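Uncharacterized protein (Bacteroides ovatus CL02T12C04, PDB 6PTM) is probably an exo-acting carrageenase of glycoside hydrolase family 42, hydrolysing carrageenan chains from their ends. Local coordinates at residues N591-P596 against E680-V685; A614-K619 against N675-E680. All blocks are in the same frame, centred on the assembly; numbering follows the deposited sequence.

Contact 1 (N591-P596 against E680-V685)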
# COMPACT_ATOMS: atom_id res chain seq x y z
N ASN A 591 18.43 -4.25 -0.04
CA ASN A 591 17.63 -3.00 -0.03
C ASN A 591 18.32 -1.82 0.67
O ASN A 591 17.75 -0.68 0.62
CB ASN A 591 16.29 -3.17 0.68
CG ASN A 591 15.39 -1.99 0.40
OD1 ASN A 591 15.23 -1.63 -0.76
ND2 ASN A 591 14.86 -1.38 1.44
N PHE A 592 19.50 -2.00 1.26
CA PHE A 592 20.17 -0.90 2.01
C PHE A 592 21.50 -0.56 1.35
O PHE A 592 22.42 -0.18 2.07
CB PHE A 592 20.29 -1.28 3.49
CG PHE A 592 18.95 -1.54 4.12
CD1 PHE A 592 18.39 -2.81 4.04
CD2 PHE A 592 18.23 -0.53 4.70
CE1 PHE A 592 17.14 -3.05 4.57
CE2 PHE A 592 16.98 -0.78 5.24
CZ PHE A 592 16.43 -2.04 5.16
N SER A 593 21.57 -0.60 0.02
CA SER A 593 22.81 -0.32 -0.76
C SER A 593 22.62 0.90 -1.67
O SER A 593 23.43 1.05 -2.59
CB SER A 593 23.24 -1.53 -1.56
OG SER A 593 23.47 -2.64 -0.71
N GLY A 594 21.56 1.70 -1.48
CA GLY A 594 21.32 2.91 -2.28
C GLY A 594 20.56 2.68 -3.58
O GLY A 594 20.36 3.65 -4.34
N LEU A 595 20.15 1.45 -3.86
CA LEU A 595 19.49 1.04 -5.13
C LEU A 595 18.04 0.66 -4.85
O LEU A 595 17.76 -0.06 -3.90
CB LEU A 595 20.21 -0.17 -5.70
CG LEU A 595 21.65 0.04 -6.14
CD1 LEU A 595 22.24 -1.28 -6.59
CD2 LEU A 595 21.73 1.11 -7.23
N PRO A 596 17.09 1.10 -5.69
CA PRO A 596 15.74 0.56 -5.65
C PRO A 596 15.83 -0.91 -6.02
O PRO A 596 16.40 -1.20 -7.06
CB PRO A 596 14.96 1.40 -6.68
CG PRO A 596 15.84 2.60 -6.96
CD PRO A 596 17.26 2.13 -6.73
N GLU A 680 27.68 -10.67 -6.07
CA GLU A 680 27.54 -10.76 -7.55
C GLU A 680 26.51 -9.71 -8.04
O GLU A 680 26.76 -9.05 -9.05
CB GLU A 680 27.22 -12.20 -7.93
CG GLU A 680 28.37 -13.14 -7.58
CD GLU A 680 29.59 -13.00 -8.48
OE1 GLU A 680 29.52 -12.24 -9.45
OE2 GLU A 680 30.60 -13.64 -8.19
N ALA A 681 25.41 -9.51 -7.32
CA ALA A 681 24.35 -8.54 -7.73
C ALA A 681 24.96 -7.14 -7.86
O ALA A 681 24.78 -6.48 -8.90
CB ALA A 681 23.19 -8.56 -6.77
N LEU A 682 25.69 -6.69 -6.84
CA LEU A 682 26.26 -5.32 -6.85
C LEU A 682 27.37 -5.23 -7.92
O LEU A 682 27.48 -4.17 -8.56
CB LEU A 682 26.73 -4.96 -5.44
CG LEU A 682 25.60 -4.84 -4.40
CD1 LEU A 682 26.17 -4.37 -3.07
CD2 LEU A 682 24.52 -3.88 -4.85
N ALA A 683 28.11 -6.31 -8.20
CA ALA A 683 29.14 -6.28 -9.26
C ALA A 683 28.46 -6.03 -10.61
O ALA A 683 28.99 -5.25 -11.45
CB ALA A 683 29.93 -7.58 -9.25
N ALA A 684 27.31 -6.68 -10.85
CA ALA A 684 26.56 -6.57 -12.12
C ALA A 684 26.11 -5.12 -12.25
O ALA A 684 26.06 -4.59 -13.38
CB ALA A 684 25.39 -7.54 -12.15
N VAL A 685 25.79 -4.47 -11.14
CA VAL A 685 25.33 -3.07 -11.26
C VAL A 685 26.55 -2.17 -11.53
O VAL A 685 26.46 -1.28 -12.40
CB VAL A 685 24.51 -2.65 -10.03
CG1 VAL A 685 24.13 -1.18 -10.12
CG2 VAL A 685 23.29 -3.53 -9.86
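Leu595 buries more surface than any other residue here, 54 Å², and does so chiefly through the methyl CD1, which meets two residues of the helix at once. Leu595 CD1 lies 3.9 Å from Leu682 CD2 and 4.0 Å from Val685 CG1, the two partners at about a right angle seen from the methyl. Val685 CG2 is almost equally near to CD1, so the isopropyl fork of the valine faces the leucine methyl with both prongs. The two meetings differ in approach: Leu595 and Val685 reach for each other tip to tip, whereas the Leu595 and Leu682 side chains cross at a slant. Leu682 and Val685 are three residues apart, close to one turn of helix 674-687, which brings both to the same flank and lets one methyl touch the pair.

The segment 591-596 is the loop that leads from helix 579-590 into strand 597-600, an outermost strand of a five-stranded parallel sheet, so the contact packs a helix-to-strand connection of this alpha/beta domain against its last helix. The nearest backbones, at Ser593 and Leu682, keep their CA atoms 8.6 Å apart; side chains alone bridge the interval.

Leu682, with 46 Å² buried, starts out along the flank of the helix, and its CG stands anti to the carbonyl carbon (chi1 -65°), from where the two methyls fork toward the loop. While CD2 serves Leu595, CD1 meets the hydroxyl of Ser593, with OG 4.0 Å from Leu682 CD1, a van der Waals approach of a polar atom to a methyl. Val685 also rests on Leu564 of strand 564-567 and on Asp613 and Met691 in loops.

Contact 2 (A614-K619 against N675-E680)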
# COMPACT_ATOMS: atom_id res chain seq x y z
N ALA A 614 20.50 -7.21 -13.58
CA ALA A 614 20.51 -8.63 -13.20
C ALA A 614 19.19 -9.04 -12.57
O ALA A 614 18.55 -8.19 -11.92
CB ALA A 614 21.66 -8.90 -12.25
N ILE A 615 18.85 -10.32 -12.77
CA ILE A 615 17.81 -11.05 -12.01
C ILE A 615 18.51 -11.95 -10.98
O ILE A 615 19.46 -12.69 -11.34
CB ILE A 615 16.89 -11.81 -12.99
CG1 ILE A 615 16.13 -10.83 -13.89
CG2 ILE A 615 15.98 -12.80 -12.26
CD1 ILE A 615 15.36 -11.51 -15.04
N VAL A 616 18.02 -11.94 -9.75
CA VAL A 616 18.53 -12.86 -8.71
C VAL A 616 17.45 -13.91 -8.50
O VAL A 616 16.27 -13.55 -8.48
CB VAL A 616 18.97 -12.13 -7.43
CG1 VAL A 616 19.98 -11.05 -7.75
CG2 VAL A 616 17.82 -11.56 -6.64
N VAL A 617 17.84 -15.18 -8.43
CA VAL A 617 16.92 -16.32 -8.22
C VAL A 617 17.37 -17.05 -6.95
O VAL A 617 18.47 -17.65 -6.95
CB VAL A 617 16.82 -17.26 -9.43
CG1 VAL A 617 15.78 -18.35 -9.15
CG2 VAL A 617 16.49 -16.52 -10.71
N TYR A 618 16.57 -16.93 -5.90
CA TYR A 618 16.91 -17.35 -4.53
C TYR A 618 15.81 -18.24 -4.00
O TYR A 618 14.63 -17.79 -4.02
CB TYR A 618 17.09 -16.14 -3.61
CG TYR A 618 17.43 -16.45 -2.18
CD1 TYR A 618 18.66 -16.97 -1.81
CD2 TYR A 618 16.51 -16.20 -1.17
CE1 TYR A 618 18.96 -17.23 -0.48
CE2 TYR A 618 16.79 -16.45 0.16
CZ TYR A 618 18.04 -16.93 0.50
OH TYR A 618 18.28 -17.15 1.81
N LYS A 619 16.20 -19.45 -3.55
CA LYS A 619 15.33 -20.43 -2.87
C LYS A 619 13.97 -20.52 -3.59
O LYS A 619 12.90 -20.49 -2.93
CB LYS A 619 15.21 -20.04 -1.40
CG LYS A 619 16.47 -20.28 -0.56
CD LYS A 619 16.13 -20.49 0.92
CE LYS A 619 16.99 -21.54 1.59
NZ LYS A 619 18.36 -21.02 1.68
N ASN A 675 25.45 -13.83 0.90
CA ASN A 675 26.56 -12.86 0.77
C ASN A 675 27.10 -12.91 -0.65
O ASN A 675 27.21 -11.86 -1.28
CB ASN A 675 27.66 -13.06 1.82
CG ASN A 675 27.28 -12.46 3.16
OD1 ASN A 675 26.27 -11.77 3.29
ND2 ASN A 675 28.09 -12.73 4.17
N GLU A 676 27.39 -14.10 -1.16
CA GLU A 676 27.83 -14.25 -2.56
C GLU A 676 26.76 -13.64 -3.48
O GLU A 676 27.12 -12.94 -4.44
CB GLU A 676 28.03 -15.72 -2.93
CG GLU A 676 29.13 -16.39 -2.14
CD GLU A 676 29.33 -17.86 -2.47
OE1 GLU A 676 28.62 -18.36 -3.35
OE2 GLU A 676 30.23 -18.48 -1.86
N MET A 677 25.49 -13.94 -3.24
CA MET A 677 24.43 -13.46 -4.18
C MET A 677 24.46 -11.93 -4.19
O MET A 677 24.51 -11.34 -5.27
CB MET A 677 23.05 -13.98 -3.77
CG MET A 677 21.92 -13.43 -4.61
SD MET A 677 20.42 -14.41 -4.38
CE MET A 677 20.83 -15.85 -5.38
N LYS A 678 24.52 -11.30 -3.01
CA LYS A 678 24.63 -9.82 -2.92
C LYS A 678 25.89 -9.33 -3.65
O LYS A 678 25.79 -8.36 -4.44
CB LYS A 678 24.60 -9.31 -1.48
CG LYS A 678 24.93 -7.84 -1.36
CD LYS A 678 24.82 -7.32 0.07
CE LYS A 678 25.33 -5.91 0.22
NZ LYS A 678 24.70 -5.27 1.39
N ASN A 679 27.06 -9.94 -3.39
CA ASN A 679 28.34 -9.50 -4.01
C ASN A 679 28.20 -9.56 -5.53
O ASN A 679 28.57 -8.59 -6.23
CB ASN A 679 29.54 -10.34 -3.56
CG ASN A 679 29.84 -10.16 -2.09
OD1 ASN A 679 29.36 -9.21 -1.47
ND2 ASN A 679 30.60 -11.08 -1.52
N GLU A 680 27.68 -10.67 -6.07
CA GLU A 680 27.54 -10.76 -7.55
C GLU A 680 26.51 -9.71 -8.04
O GLU A 680 26.76 -9.05 -9.05
CB GLU A 680 27.22 -12.20 -7.93
CG GLU A 680 28.37 -13.14 -7.58
CD GLU A 680 29.59 -13.00 -8.48
OE1 GLU A 680 29.52 -12.24 -9.45
OE2 GLU A 680 30.60 -13.64 -8.19
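Met677 reaches from helix 674-687 onto strand 614-617, the middle strand of a five-stranded parallel sheet in an alpha/beta domain, and its sulfur and methyl make all the close contacts. It contributes 93 Å² of the 162 Å² buried, and all four residues that touch are buried.

The apolar packing centres on SD. This atom lies 3.8 Å from Tyr618 CB and 4.1 Å from Val616 CB, two residues whose side chains leave the backbone on the side that faces the helix. The chain gets there by extension: CG is anti to the backbone N (chi1 175°) and chi2 is also near 180°, carrying SD straight across to the strand, where a bend at chi3 (-77°) turns the methyl aside.

The second kind is a Met-aromatic contact. SD is 5.0 Å from the centroid of the Tyr618 ring and 56° off its normal, an oblique approach in which CD1 is the nearest ring atom. The ring is also held at its other end, since Tyr618 OH hydrogen-bonds to Arg585 of helix 579-590. That helix supplies Ile586 as well, which touches both Tyr618 and Met677. With an alanine in place of Met677, the sulfur and methyl would be missing, which is likely to open a gap between helix and strand and deprive the Tyr618 ring of its sulfur neighbour.

The last kind is a van der Waals contact with the main chain. Val617 points its side chain to the opposite side of the strand, against Phe567 and Ile643, yet takes part through its main chain: Met677 CE comes within 3.4 Å of Val617 O, setting a methyl carbon beside a carbonyl oxygen.

How the contacts relate
Both contacts draw on helix 674-687, contact 2 on its N-terminal half and contact 1 on the part after it, with Glu680 common to the two segments and the centres about 10 Å apart. Along the chain the order is 591-596, 614-619, 675-680, 680-685, so the closure made by contact 1 encloses that of contact 2. They adjoin directly: Ala684 CB lies 4.0 Å from Ala614 CB, and Ala681 CB packs near Val616 CG1. Thus one helix is fixed both to the middle strand of the five-stranded parallel sheet and to the loop entering 597-600, one of its two outermost strands, tying together separate elements of this alpha/beta domain.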